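Local coordinates for Sodium/calcium exchanger membrane region domain-containing protein (Archaeoglobus fulgidus, PDB 4KPP) that exchanges protons for calcium ions across the membrane, as a helical transporter of the sodium/calcium exchanger family, at residues E381-E384 with S385-V389; S171-A174 with I175-L179; A273-N276 with A277-S280. All coordinates share one frame; numbering follows the deposited sequence.

Contact 1 (E381-E384 with S385-V389)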
ATOM      1  N   GLU A 381      -2.641 -25.644   6.347  1.00 41.91           N
ATOM      2  CA  GLU A 381      -2.917 -24.508   5.473  1.00 42.84           C
ATOM      3  C   GLU A 381      -1.624 -23.842   5.014  1.00 41.43           C
ATOM      4  O   GLU A 381      -1.557 -23.292   3.916  1.00 43.90           O
ATOM      5  CB  GLU A 381      -3.830 -23.496   6.171  1.00 43.55           C
ATOM      6  CG  GLU A 381      -5.152 -24.089   6.648  1.00 50.46           C
ATOM      7  CD  GLU A 381      -6.028 -24.546   5.502  1.00 60.05           C
ATOM      8  OE1 GLU A 381      -5.891 -23.987   4.396  1.00 62.92           O
ATOM      9  OE2 GLU A 381      -6.852 -25.464   5.704  1.00 63.50           O
ATOM     10  N   ILE A 382      -0.603 -23.894   5.863  1.00 36.61           N
ATOM     11  CA  ILE A 382       0.711 -23.374   5.511  1.00 36.61           C
ATOM     12  C   ILE A 382       1.368 -24.301   4.496  1.00 36.53           C
ATOM     13  O   ILE A 382       1.980 -23.844   3.534  1.00 38.15           O
ATOM     14  CB  ILE A 382       1.612 -23.218   6.752  1.00 42.68           C
ATOM     15  CG1 ILE A 382       0.943 -22.295   7.773  1.00 39.94           C
ATOM     16  CG2 ILE A 382       2.985 -22.679   6.361  1.00 42.60           C
ATOM     17  CD1 ILE A 382       1.701 -22.168   9.072  1.00 39.29           C
ATOM     18  N   VAL A 383       1.227 -25.603   4.716  1.00 39.93           N
ATOM     19  CA  VAL A 383       1.694 -26.605   3.764  1.00 41.49           C
ATOM     20  C   VAL A 383       0.978 -26.436   2.428  1.00 39.65           C
ATOM     21  O   VAL A 383       1.597 -26.509   1.366  1.00 39.23           O
ATOM     22  CB  VAL A 383       1.465 -28.042   4.292  1.00 44.54           C
ATOM     23  CG1 VAL A 383       1.624 -29.064   3.173  1.00 47.80           C
ATOM     24  CG2 VAL A 383       2.415 -28.347   5.441  1.00 42.99           C
ATOM     25  N   GLU A 384      -0.329 -26.200   2.487  1.00 38.47           N
ATOM     26  CA  GLU A 384      -1.115 -25.975   1.277  1.00 40.45           C
ATOM     27  C   GLU A 384      -0.643 -24.749   0.500  1.00 35.77           C
ATOM     28  O   GLU A 384      -0.526 -24.788  -0.729  1.00 31.99           O
ATOM     29  CB  GLU A 384      -2.601 -25.856   1.613  1.00 44.30           C
ATOM     30  CG  GLU A 384      -3.352 -27.160   1.443  1.00 49.63           C
ATOM     31  CD  GLU A 384      -3.210 -27.713   0.041  1.00 55.80           C
ATOM     32  OE1 GLU A 384      -3.446 -26.951  -0.920  1.00 56.71           O
ATOM     33  OE2 GLU A 384      -2.850 -28.901  -0.099  1.00 58.27           O
ATOM     34  N   SER A 385      -0.366 -23.673   1.230  1.00 31.82           N
ATOM     35  CA  SER A 385       0.165 -22.445   0.648  1.00 36.81           C
ATOM     36  C   SER A 385       1.507 -22.697  -0.034  1.00 39.16           C
ATOM     37  O   SER A 385       1.847 -22.048  -1.024  1.00 38.03           O
ATOM     38  CB  SER A 385       0.322 -21.377   1.730  1.00 38.26           C
ATOM     39  OG  SER A 385       1.087 -20.284   1.257  1.00 42.35           O
ATOM     40  N   PHE A 386       2.264 -23.643   0.512  1.00 38.43           N
ATOM     41  CA  PHE A 386       3.547 -24.035  -0.052  1.00 36.58           C
ATOM     42  C   PHE A 386       3.351 -24.798  -1.358  1.00 34.77           C
ATOM     43  O   PHE A 386       4.123 -24.638  -2.305  1.00 27.63           O
ATOM     44  CB  PHE A 386       4.317 -24.892   0.955  1.00 37.90           C
ATOM     45  CG  PHE A 386       5.523 -25.571   0.381  1.00 42.79           C
ATOM     46  CD1 PHE A 386       6.721 -24.890   0.252  1.00 43.37           C
ATOM     47  CD2 PHE A 386       5.464 -26.898  -0.019  1.00 46.71           C
ATOM     48  CE1 PHE A 386       7.832 -25.513  -0.273  1.00 45.29           C
ATOM     49  CE2 PHE A 386       6.574 -27.527  -0.544  1.00 47.18           C
ATOM     50  CZ  PHE A 386       7.759 -26.834  -0.671  1.00 46.66           C
ATOM     51  N   ARG A 387       2.310 -25.623  -1.402  1.00 38.97           N
ATOM     52  CA  ARG A 387       2.007 -26.422  -2.587  1.00 41.96           C
ATOM     53  C   ARG A 387       1.411 -25.585  -3.714  1.00 40.94           C
ATOM     54  O   ARG A 387       1.603 -25.893  -4.890  1.00 41.36           O
ATOM     55  CB  ARG A 387       1.075 -27.580  -2.233  1.00 48.64           C
ATOM     56  CG  ARG A 387       1.787 -28.752  -1.591  1.00 55.18           C
ATOM     57  CD  ARG A 387       0.812 -29.692  -0.908  1.00 60.12           C
ATOM     58  NE  ARG A 387       1.482 -30.897  -0.434  1.00 66.72           N
ATOM     59  CZ  ARG A 387       0.967 -31.739   0.454  1.00 71.98           C
ATOM     60  NH1 ARG A 387      -0.229 -31.506   0.979  1.00 73.79           N
ATOM     61  NH2 ARG A 387       1.655 -32.812   0.824  1.00 72.71           N
ATOM     62  N   THR A 388       0.687 -24.529  -3.351  1.00 38.68           N
ATOM     63  CA  THR A 388       0.149 -23.597  -4.335  1.00 38.28           C
ATOM     64  C   THR A 388       1.276 -22.977  -5.148  1.00 36.65           C
ATOM     65  O   THR A 388       1.197 -22.883  -6.373  1.00 40.90           O
ATOM     66  CB  THR A 388      -0.654 -22.471  -3.663  1.00 42.07           C
ATOM     67  OG1 THR A 388      -1.811 -23.025  -3.028  1.00 47.64           O
ATOM     68  CG2 THR A 388      -1.092 -21.436  -4.691  1.00 42.04           C
ATOM     69  N   VAL A 389       2.328 -22.559  -4.453  1.00 35.05           N
ATOM     70  CA  VAL A 389       3.497 -21.982  -5.105  1.00 35.77           C
ATOM     71  C   VAL A 389       4.252 -23.052  -5.894  1.00 36.45           C
ATOM     72  O   VAL A 389       4.787 -22.787  -6.969  1.00 38.08           O
ATOM     73  CB  VAL A 389       4.426 -21.315  -4.077  1.00 34.82           C
ATOM     74  CG1 VAL A 389       5.687 -20.788  -4.746  1.00 37.14           C
ATOM     75  CG2 VAL A 389       3.689 -20.196  -3.364  1.00 33.20           C
TER
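Arg387 meets Val383 and Glu384 one turn back in a local contact on helix 379-393, the last helix modelled in this sodium/calcium-exchanger fold, packed against helix 138-152. Regular alpha-helical bonds join the turns: Ser385 N to Glu381 O, Phe386 N to Ile382 O, and Arg387 N to Val383 O at 3.0 Å. Glu384 O takes two bonds from one residue, Thr388 N at 2.9 Å and Thr388 OG1 at 3.2 Å; with chi1 at -65° the hydroxyl lies beside its own backbone N and folds back over that carbonyl, above its plane. On the outer side, Val383 and Arg387 run side by side. Inward, Glu381 OE1 forms a salt bridge with Arg139 and Ser385 OG bonds to Arg139 O, tying the helix to helix 138-152. The side chain of Glu381 is about 10 Å from the bound calcium ion and about 6 Å from that of its ligand Asp333. Glu384 bends at chi2 and brings OE2 to the guanidinium edge, where its salt bridge to Arg387 NH1 is long, 3.8 Å, with the carboxylate plane turned 57° from the guanidinium. One guanidinium face carries Val383 CG1, 3.8 Å from Arg387 NH1 and offset toward the rim.

Contact 2 (S171-A174 with I175-L179)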
ATOM      1  N   SER A 171      13.538  -9.074  -4.814  1.00 30.14           N
ATOM      2  CA  SER A 171      13.514 -10.407  -5.413  1.00 30.53           C
ATOM      3  C   SER A 171      12.219 -11.140  -5.085  1.00 29.17           C
ATOM      4  O   SER A 171      11.604 -11.755  -5.959  1.00 30.92           O
ATOM      5  CB  SER A 171      14.712 -11.239  -4.947  1.00 34.34           C
ATOM      6  OG  SER A 171      15.929 -10.687  -5.418  1.00 36.81           O
ATOM      7  N   LEU A 172      11.814 -11.075  -3.820  1.00 27.57           N
ATOM      8  CA  LEU A 172      10.574 -11.706  -3.384  1.00 25.73           C
ATOM      9  C   LEU A 172       9.390 -11.188  -4.186  1.00 25.14           C
ATOM     10  O   LEU A 172       8.560 -11.968  -4.655  1.00 25.03           O
ATOM     11  CB  LEU A 172      10.342 -11.478  -1.889  1.00 24.85           C
ATOM     12  CG  LEU A 172      11.180 -12.324  -0.926  1.00 25.30           C
ATOM     13  CD1 LEU A 172      10.969 -11.872   0.510  1.00 22.28           C
ATOM     14  CD2 LEU A 172      10.847 -13.802  -1.078  1.00 24.32           C
ATOM     15  N   TYR A 173       9.319  -9.872  -4.357  1.00 24.71           N
ATOM     16  CA  TYR A 173       8.212  -9.281  -5.096  1.00 25.11           C
ATOM     17  C   TYR A 173       8.268  -9.631  -6.579  1.00 25.85           C
ATOM     18  O   TYR A 173       7.240  -9.923  -7.187  1.00 28.92           O
ATOM     19  CB  TYR A 173       8.149  -7.764  -4.908  1.00 24.27           C
ATOM     20  CG  TYR A 173       6.912  -7.168  -5.535  1.00 24.52           C
ATOM     21  CD1 TYR A 173       5.654  -7.464  -5.032  1.00 23.05           C
ATOM     22  CD2 TYR A 173       6.997  -6.330  -6.641  1.00 28.38           C
ATOM     23  CE1 TYR A 173       4.514  -6.941  -5.604  1.00 27.30           C
ATOM     24  CE2 TYR A 173       5.857  -5.792  -7.218  1.00 28.18           C
ATOM     25  CZ  TYR A 173       4.619  -6.103  -6.694  1.00 28.01           C
ATOM     26  OH  TYR A 173       3.479  -5.579  -7.256  1.00 32.81           O
ATOM     27  N   ALA A 174       9.468  -9.603  -7.154  1.00 26.94           N
ATOM     28  CA  ALA A 174       9.657  -9.957  -8.561  1.00 29.95           C
ATOM     29  C   ALA A 174       9.189 -11.382  -8.850  1.00 30.23           C
ATOM     30  O   ALA A 174       8.499 -11.630  -9.841  1.00 28.51           O
ATOM     31  CB  ALA A 174      11.113  -9.784  -8.961  1.00 32.46           C
ATOM     32  N   ILE A 175       9.568 -12.312  -7.976  1.00 31.44           N
ATOM     33  CA  ILE A 175       9.134 -13.702  -8.082  1.00 31.00           C
ATOM     34  C   ILE A 175       7.622 -13.803  -7.897  1.00 32.48           C
ATOM     35  O   ILE A 175       6.943 -14.547  -8.608  1.00 31.89           O
ATOM     36  CB  ILE A 175       9.842 -14.589  -7.037  1.00 35.77           C
ATOM     37  CG1 ILE A 175      11.344 -14.655  -7.322  1.00 39.19           C
ATOM     38  CG2 ILE A 175       9.248 -15.991  -7.018  1.00 36.07           C
ATOM     39  CD1 ILE A 175      12.112 -15.520  -6.344  1.00 41.34           C
ATOM     40  N   TYR A 176       7.102 -13.044  -6.936  1.00 33.41           N
ATOM     41  CA  TYR A 176       5.666 -12.997  -6.685  1.00 31.96           C
ATOM     42  C   TYR A 176       4.891 -12.516  -7.907  1.00 29.71           C
ATOM     43  O   TYR A 176       3.882 -13.108  -8.283  1.00 30.62           O
ATOM     44  CB  TYR A 176       5.363 -12.104  -5.484  1.00 31.25           C
ATOM     45  CG  TYR A 176       3.912 -11.704  -5.371  1.00 29.97           C
ATOM     46  CD1 TYR A 176       2.932 -12.646  -5.086  1.00 28.51           C
ATOM     47  CD2 TYR A 176       3.521 -10.382  -5.543  1.00 26.61           C
ATOM     48  CE1 TYR A 176       1.600 -12.284  -4.981  1.00 25.05           C
ATOM     49  CE2 TYR A 176       2.195 -10.011  -5.439  1.00 23.78           C
ATOM     50  CZ  TYR A 176       1.239 -10.966  -5.158  1.00 22.96           C
ATOM     51  OH  TYR A 176      -0.084 -10.602  -5.052  1.00 22.83           O
ATOM     52  N   ILE A 177       5.369 -11.440  -8.518  1.00 31.79           N
ATOM     53  CA  ILE A 177       4.762 -10.917  -9.735  1.00 35.62           C
ATOM     54  C   ILE A 177       4.792 -11.955 -10.851  1.00 41.53           C
ATOM     55  O   ILE A 177       3.779 -12.204 -11.505  1.00 47.26           O
ATOM     56  CB  ILE A 177       5.474  -9.634 -10.205  1.00 38.26           C
ATOM     57  CG1 ILE A 177       5.087  -8.464  -9.302  1.00 37.60           C
ATOM     58  CG2 ILE A 177       5.121  -9.317 -11.649  1.00 38.08           C
ATOM     59  CD1 ILE A 177       3.589  -8.242  -9.217  1.00 38.65           C
ATOM     60  N   TYR A 178       5.958 -12.561 -11.051  1.00 41.83           N
ATOM     61  CA  TYR A 178       6.141 -13.589 -12.072  1.00 41.29           C
ATOM     62  C   TYR A 178       5.161 -14.750 -11.911  1.00 40.46           C
ATOM     63  O   TYR A 178       4.606 -15.245 -12.890  1.00 42.61           O
ATOM     64  CB  TYR A 178       7.582 -14.106 -12.051  1.00 41.84           C
ATOM     65  CG  TYR A 178       7.806 -15.336 -12.900  1.00 48.90           C
ATOM     66  CD1 TYR A 178       7.860 -15.250 -14.286  1.00 52.25           C
ATOM     67  CD2 TYR A 178       7.969 -16.586 -12.314  1.00 51.59           C
ATOM     68  CE1 TYR A 178       8.066 -16.375 -15.065  1.00 55.41           C
ATOM     69  CE2 TYR A 178       8.176 -17.715 -13.084  1.00 54.09           C
ATOM     70  CZ  TYR A 178       8.224 -17.604 -14.458  1.00 57.01           C
ATOM     71  OH  TYR A 178       8.430 -18.731 -15.225  1.00 59.24           O
ATOM     72  N   LEU A 179       4.950 -15.178 -10.669  1.00 41.22           N
ATOM     73  CA  LEU A 179       4.034 -16.276 -10.383  1.00 43.03           C
ATOM     74  C   LEU A 179       2.579 -15.831 -10.475  1.00 46.37           C
ATOM     75  O   LEU A 179       1.683 -16.652 -10.681  1.00 49.14           O
ATOM     76  CB  LEU A 179       4.311 -16.862  -8.998  1.00 38.58           C
ATOM     77  CG  LEU A 179       5.625 -17.620  -8.821  1.00 36.95           C
ATOM     78  CD1 LEU A 179       5.709 -18.199  -7.419  1.00 35.28           C
ATOM     79  CD2 LEU A 179       5.767 -18.715  -9.870  1.00 36.10           C
TER
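The Tyr173 ring carries Ile177 on one face, while the edge of the Tyr176 ring, near its plane, receives Tyr173 CE1. Ile177 CG1 makes the CH-pi contact, 3.7 Å from the centroid of the Tyr173 ring and 23° off its normal, displaced toward the rim on the CZ and CE2 side. Beyond it, Ile177 CD1 continues outward to the phenol end, 3.3 Å from Tyr173 OH. Ile177 reaches the ring because CG1 lies beside its own backbone N (chi1 -74°) and the chain then bends again at chi2, laying the ethyl arm across the ring. The two tyrosines meet obliquely: Tyr173 CE1 is 3.6 Å from Tyr176 CD2, and the ring planes are 43° apart. An alpha-helical backbone sets this spacing, with Ile177 N bonded to Tyr173 O at 2.8 Å and Tyr176 N to Leu172 O at 2.9 Å. With an alanine in place of Tyr173, Ile177 CG1 would probably lose the ring face beneath it, CD1 the phenol end and the Tyr176 edge its neighbour, leaving a gap toward Leu72. Tyr176 OH is held beyond the segments by Glu141 OE1, which probably helps to fix the direction of that ring. The stretch belongs to helix 163-182, a predicted transmembrane helix: Ile177 leans on helix 67-73, Tyr173 on Leu72 and on Asn284 of helix 271-285, Leu172 and Ile175 on Phe144 of helix 138-152, and Leu179 on helix 379-393.

Contact 3 (A273-N276 with A277-S280); sequences ASMN and ALIS
Ile279 N donates to Met275 O at 2.9 Å, and Ser280 N to Asn276 O at 3.0 Å, the two shortest bonds in this piece of the alpha-helix 271-285, which lies inside the helical bundle of the exchanger. Ala277 N to Ala273 O is longer, 3.2 Å, and Leu278 N to Ser274 O, at 3.3 Å, is weak. Of these four consecutive bonds the first two along the chain are thus longer than the last two.

The polar side chains turn away from this spine to other parts of the protein. Asn276 ND2 bonds to Asp135 OD2, Ser274 OG to Ala262 O, and Ser280 OG to Tyr176 OH, so the helix is fastened on several sides by polar groups within a largely buried setting. Ile279 packs on Trp116 of helix 96-127 and on Ile138 and Glu141 of helix 138-152, and its side chain is about 10 Å from the bound calcium ion. Ser274, Met275 and Leu278 meet Val119 of helix 96-127.

Across the turn itself the apolar side chains touch sparingly. Ile279 swings CG1 beside its own backbone N (chi1 -68°) and over the preceding turn, placing CG1 3.2 Å from Met275 O. Leu278 similarly sets CG 3.5 Å from Ser274 O. Met275, folded at chi1 and chi2, turns its sulfur to the leucine side in a loose apolar contact, Met275 SD lying 4.3 Å from Leu278 CD1.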
ATOM      1  N   ALA A 273     -12.587  -9.905  -4.839  1.00 38.60           N
ATOM      2  CA  ALA A 273     -11.632  -9.132  -5.621  1.00 37.16           C
ATOM      3  C   ALA A 273     -11.135  -7.919  -4.838  1.00 38.49           C
ATOM      4  O   ALA A 273      -9.970  -7.534  -4.944  1.00 34.39           O
ATOM      5  CB  ALA A 273     -12.255  -8.701  -6.935  1.00 34.50           C
ATOM      6  N   SER A 274     -12.026  -7.323  -4.051  1.00 40.32           N
ATOM      7  CA  SER A 274     -11.679  -6.172  -3.231  1.00 39.54           C
ATOM      8  C   SER A 274     -10.619  -6.541  -2.193  1.00 37.72           C
ATOM      9  O   SER A 274      -9.654  -5.806  -1.992  1.00 36.79           O
ATOM     10  CB  SER A 274     -12.926  -5.615  -2.545  1.00 43.67           C
ATOM     11  OG  SER A 274     -12.631  -4.423  -1.843  1.00 47.11           O
ATOM     12  N   MET A 275     -10.802  -7.687  -1.543  1.00 37.70           N
ATOM     13  CA  MET A 275      -9.837  -8.162  -0.556  1.00 38.14           C
ATOM     14  C   MET A 275      -8.552  -8.667  -1.209  1.00 34.82           C
ATOM     15  O   MET A 275      -7.476  -8.556  -0.627  1.00 35.85           O
ATOM     16  CB  MET A 275     -10.441  -9.261   0.322  1.00 40.35           C
ATOM     17  CG  MET A 275     -11.590  -8.807   1.213  1.00 41.17           C
ATOM     18  SD  MET A 275     -11.180  -7.405   2.274  1.00 63.19           S
ATOM     19  CE  MET A 275      -9.696  -7.989   3.085  1.00 32.94           C
ATOM     20  N   ASN A 276      -8.669  -9.231  -2.408  1.00 33.27           N
ATOM     21  CA  ASN A 276      -7.496  -9.661  -3.165  1.00 31.47           C
ATOM     22  C   ASN A 276      -6.522  -8.509  -3.377  1.00 29.04           C
ATOM     23  O   ASN A 276      -5.308  -8.690  -3.299  1.00 29.16           O
ATOM     24  CB  ASN A 276      -7.898 -10.236  -4.526  1.00 30.46           C
ATOM     25  CG  ASN A 276      -8.438 -11.646  -4.428  1.00 36.55           C
ATOM     26  OD1 ASN A 276      -8.104 -12.390  -3.509  1.00 38.04           O
ATOM     27  ND2 ASN A 276      -9.279 -12.024  -5.386  1.00 38.71           N
ATOM     28  N   ALA A 277      -7.070  -7.329  -3.644  1.00 27.97           N
ATOM     29  CA  ALA A 277      -6.270  -6.147  -3.924  1.00 26.65           C
ATOM     30  C   ALA A 277      -5.604  -5.621  -2.661  1.00 29.65           C
ATOM     31  O   ALA A 277      -4.426  -5.260  -2.677  1.00 31.00           O
ATOM     32  CB  ALA A 277      -7.134  -5.063  -4.570  1.00 22.06           C
ATOM     33  N   LEU A 278      -6.363  -5.575  -1.570  1.00 29.97           N
ATOM     34  CA  LEU A 278      -5.838  -5.098  -0.294  1.00 29.94           C
ATOM     35  C   LEU A 278      -4.745  -6.015   0.244  1.00 26.78           C
ATOM     36  O   LEU A 278      -3.777  -5.554   0.853  1.00 27.95           O
ATOM     37  CB  LEU A 278      -6.958  -4.973   0.738  1.00 31.29           C
ATOM     38  CG  LEU A 278      -8.026  -3.908   0.492  1.00 35.33           C
ATOM     39  CD1 LEU A 278      -8.935  -3.812   1.700  1.00 37.11           C
ATOM     40  CD2 LEU A 278      -7.395  -2.559   0.182  1.00 36.47           C
ATOM     41  N   ILE A 279      -4.907  -7.313   0.025  1.00 24.73           N
ATOM     42  CA  ILE A 279      -3.923  -8.288   0.479  1.00 26.92           C
ATOM     43  C   ILE A 279      -2.665  -8.225  -0.385  1.00 25.26           C
ATOM     44  O   ILE A 279      -1.547  -8.257   0.131  1.00 25.33           O
ATOM     45  CB  ILE A 279      -4.514  -9.713   0.496  1.00 27.33           C
ATOM     46  CG1 ILE A 279      -5.596  -9.817   1.579  1.00 27.61           C
ATOM     47  CG2 ILE A 279      -3.416 -10.755   0.702  1.00 23.25           C
ATOM     48  CD1 ILE A 279      -6.445 -11.070   1.498  1.00 17.61           C
ATOM     49  N   SER A 280      -2.856  -8.112  -1.697  1.00 25.96           N
ATOM     50  CA  SER A 280      -1.743  -7.969  -2.633  1.00 25.97           C
ATOM     51  C   SER A 280      -1.018  -6.637  -2.449  1.00 21.83           C
ATOM     52  O   SER A 280       0.194  -6.555  -2.629  1.00 24.27           O
ATOM     53  CB  SER A 280      -2.225  -8.109  -4.081  1.00 25.31           C
ATOM     54  OG  SER A 280      -1.155  -7.921  -4.990  1.00 27.85           O
TER

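Along the chain contact 2 comes first, on helix 163-182, then contact 3 on helix 271-285, and contact 1 last, on helix 379-393. Contacts 2 and 3 belong to the first and second sodium/calcium exchanger regions of the protein; their centres are 17 Å apart, yet Tyr176 OH and Ser280 OG, 2.9 Å apart, join them. Contacts 1 and 2, with centres 16 Å apart, touch by apolar packing of Val389 CG1 on Leu179 CD1. Contacts 1 and 3 do not touch, their nearest atoms being about 11 Å apart. Helix 138-152, itself in the first region, packs against all three, and so connects that region with helix 271-285 of the second and with the terminal helix.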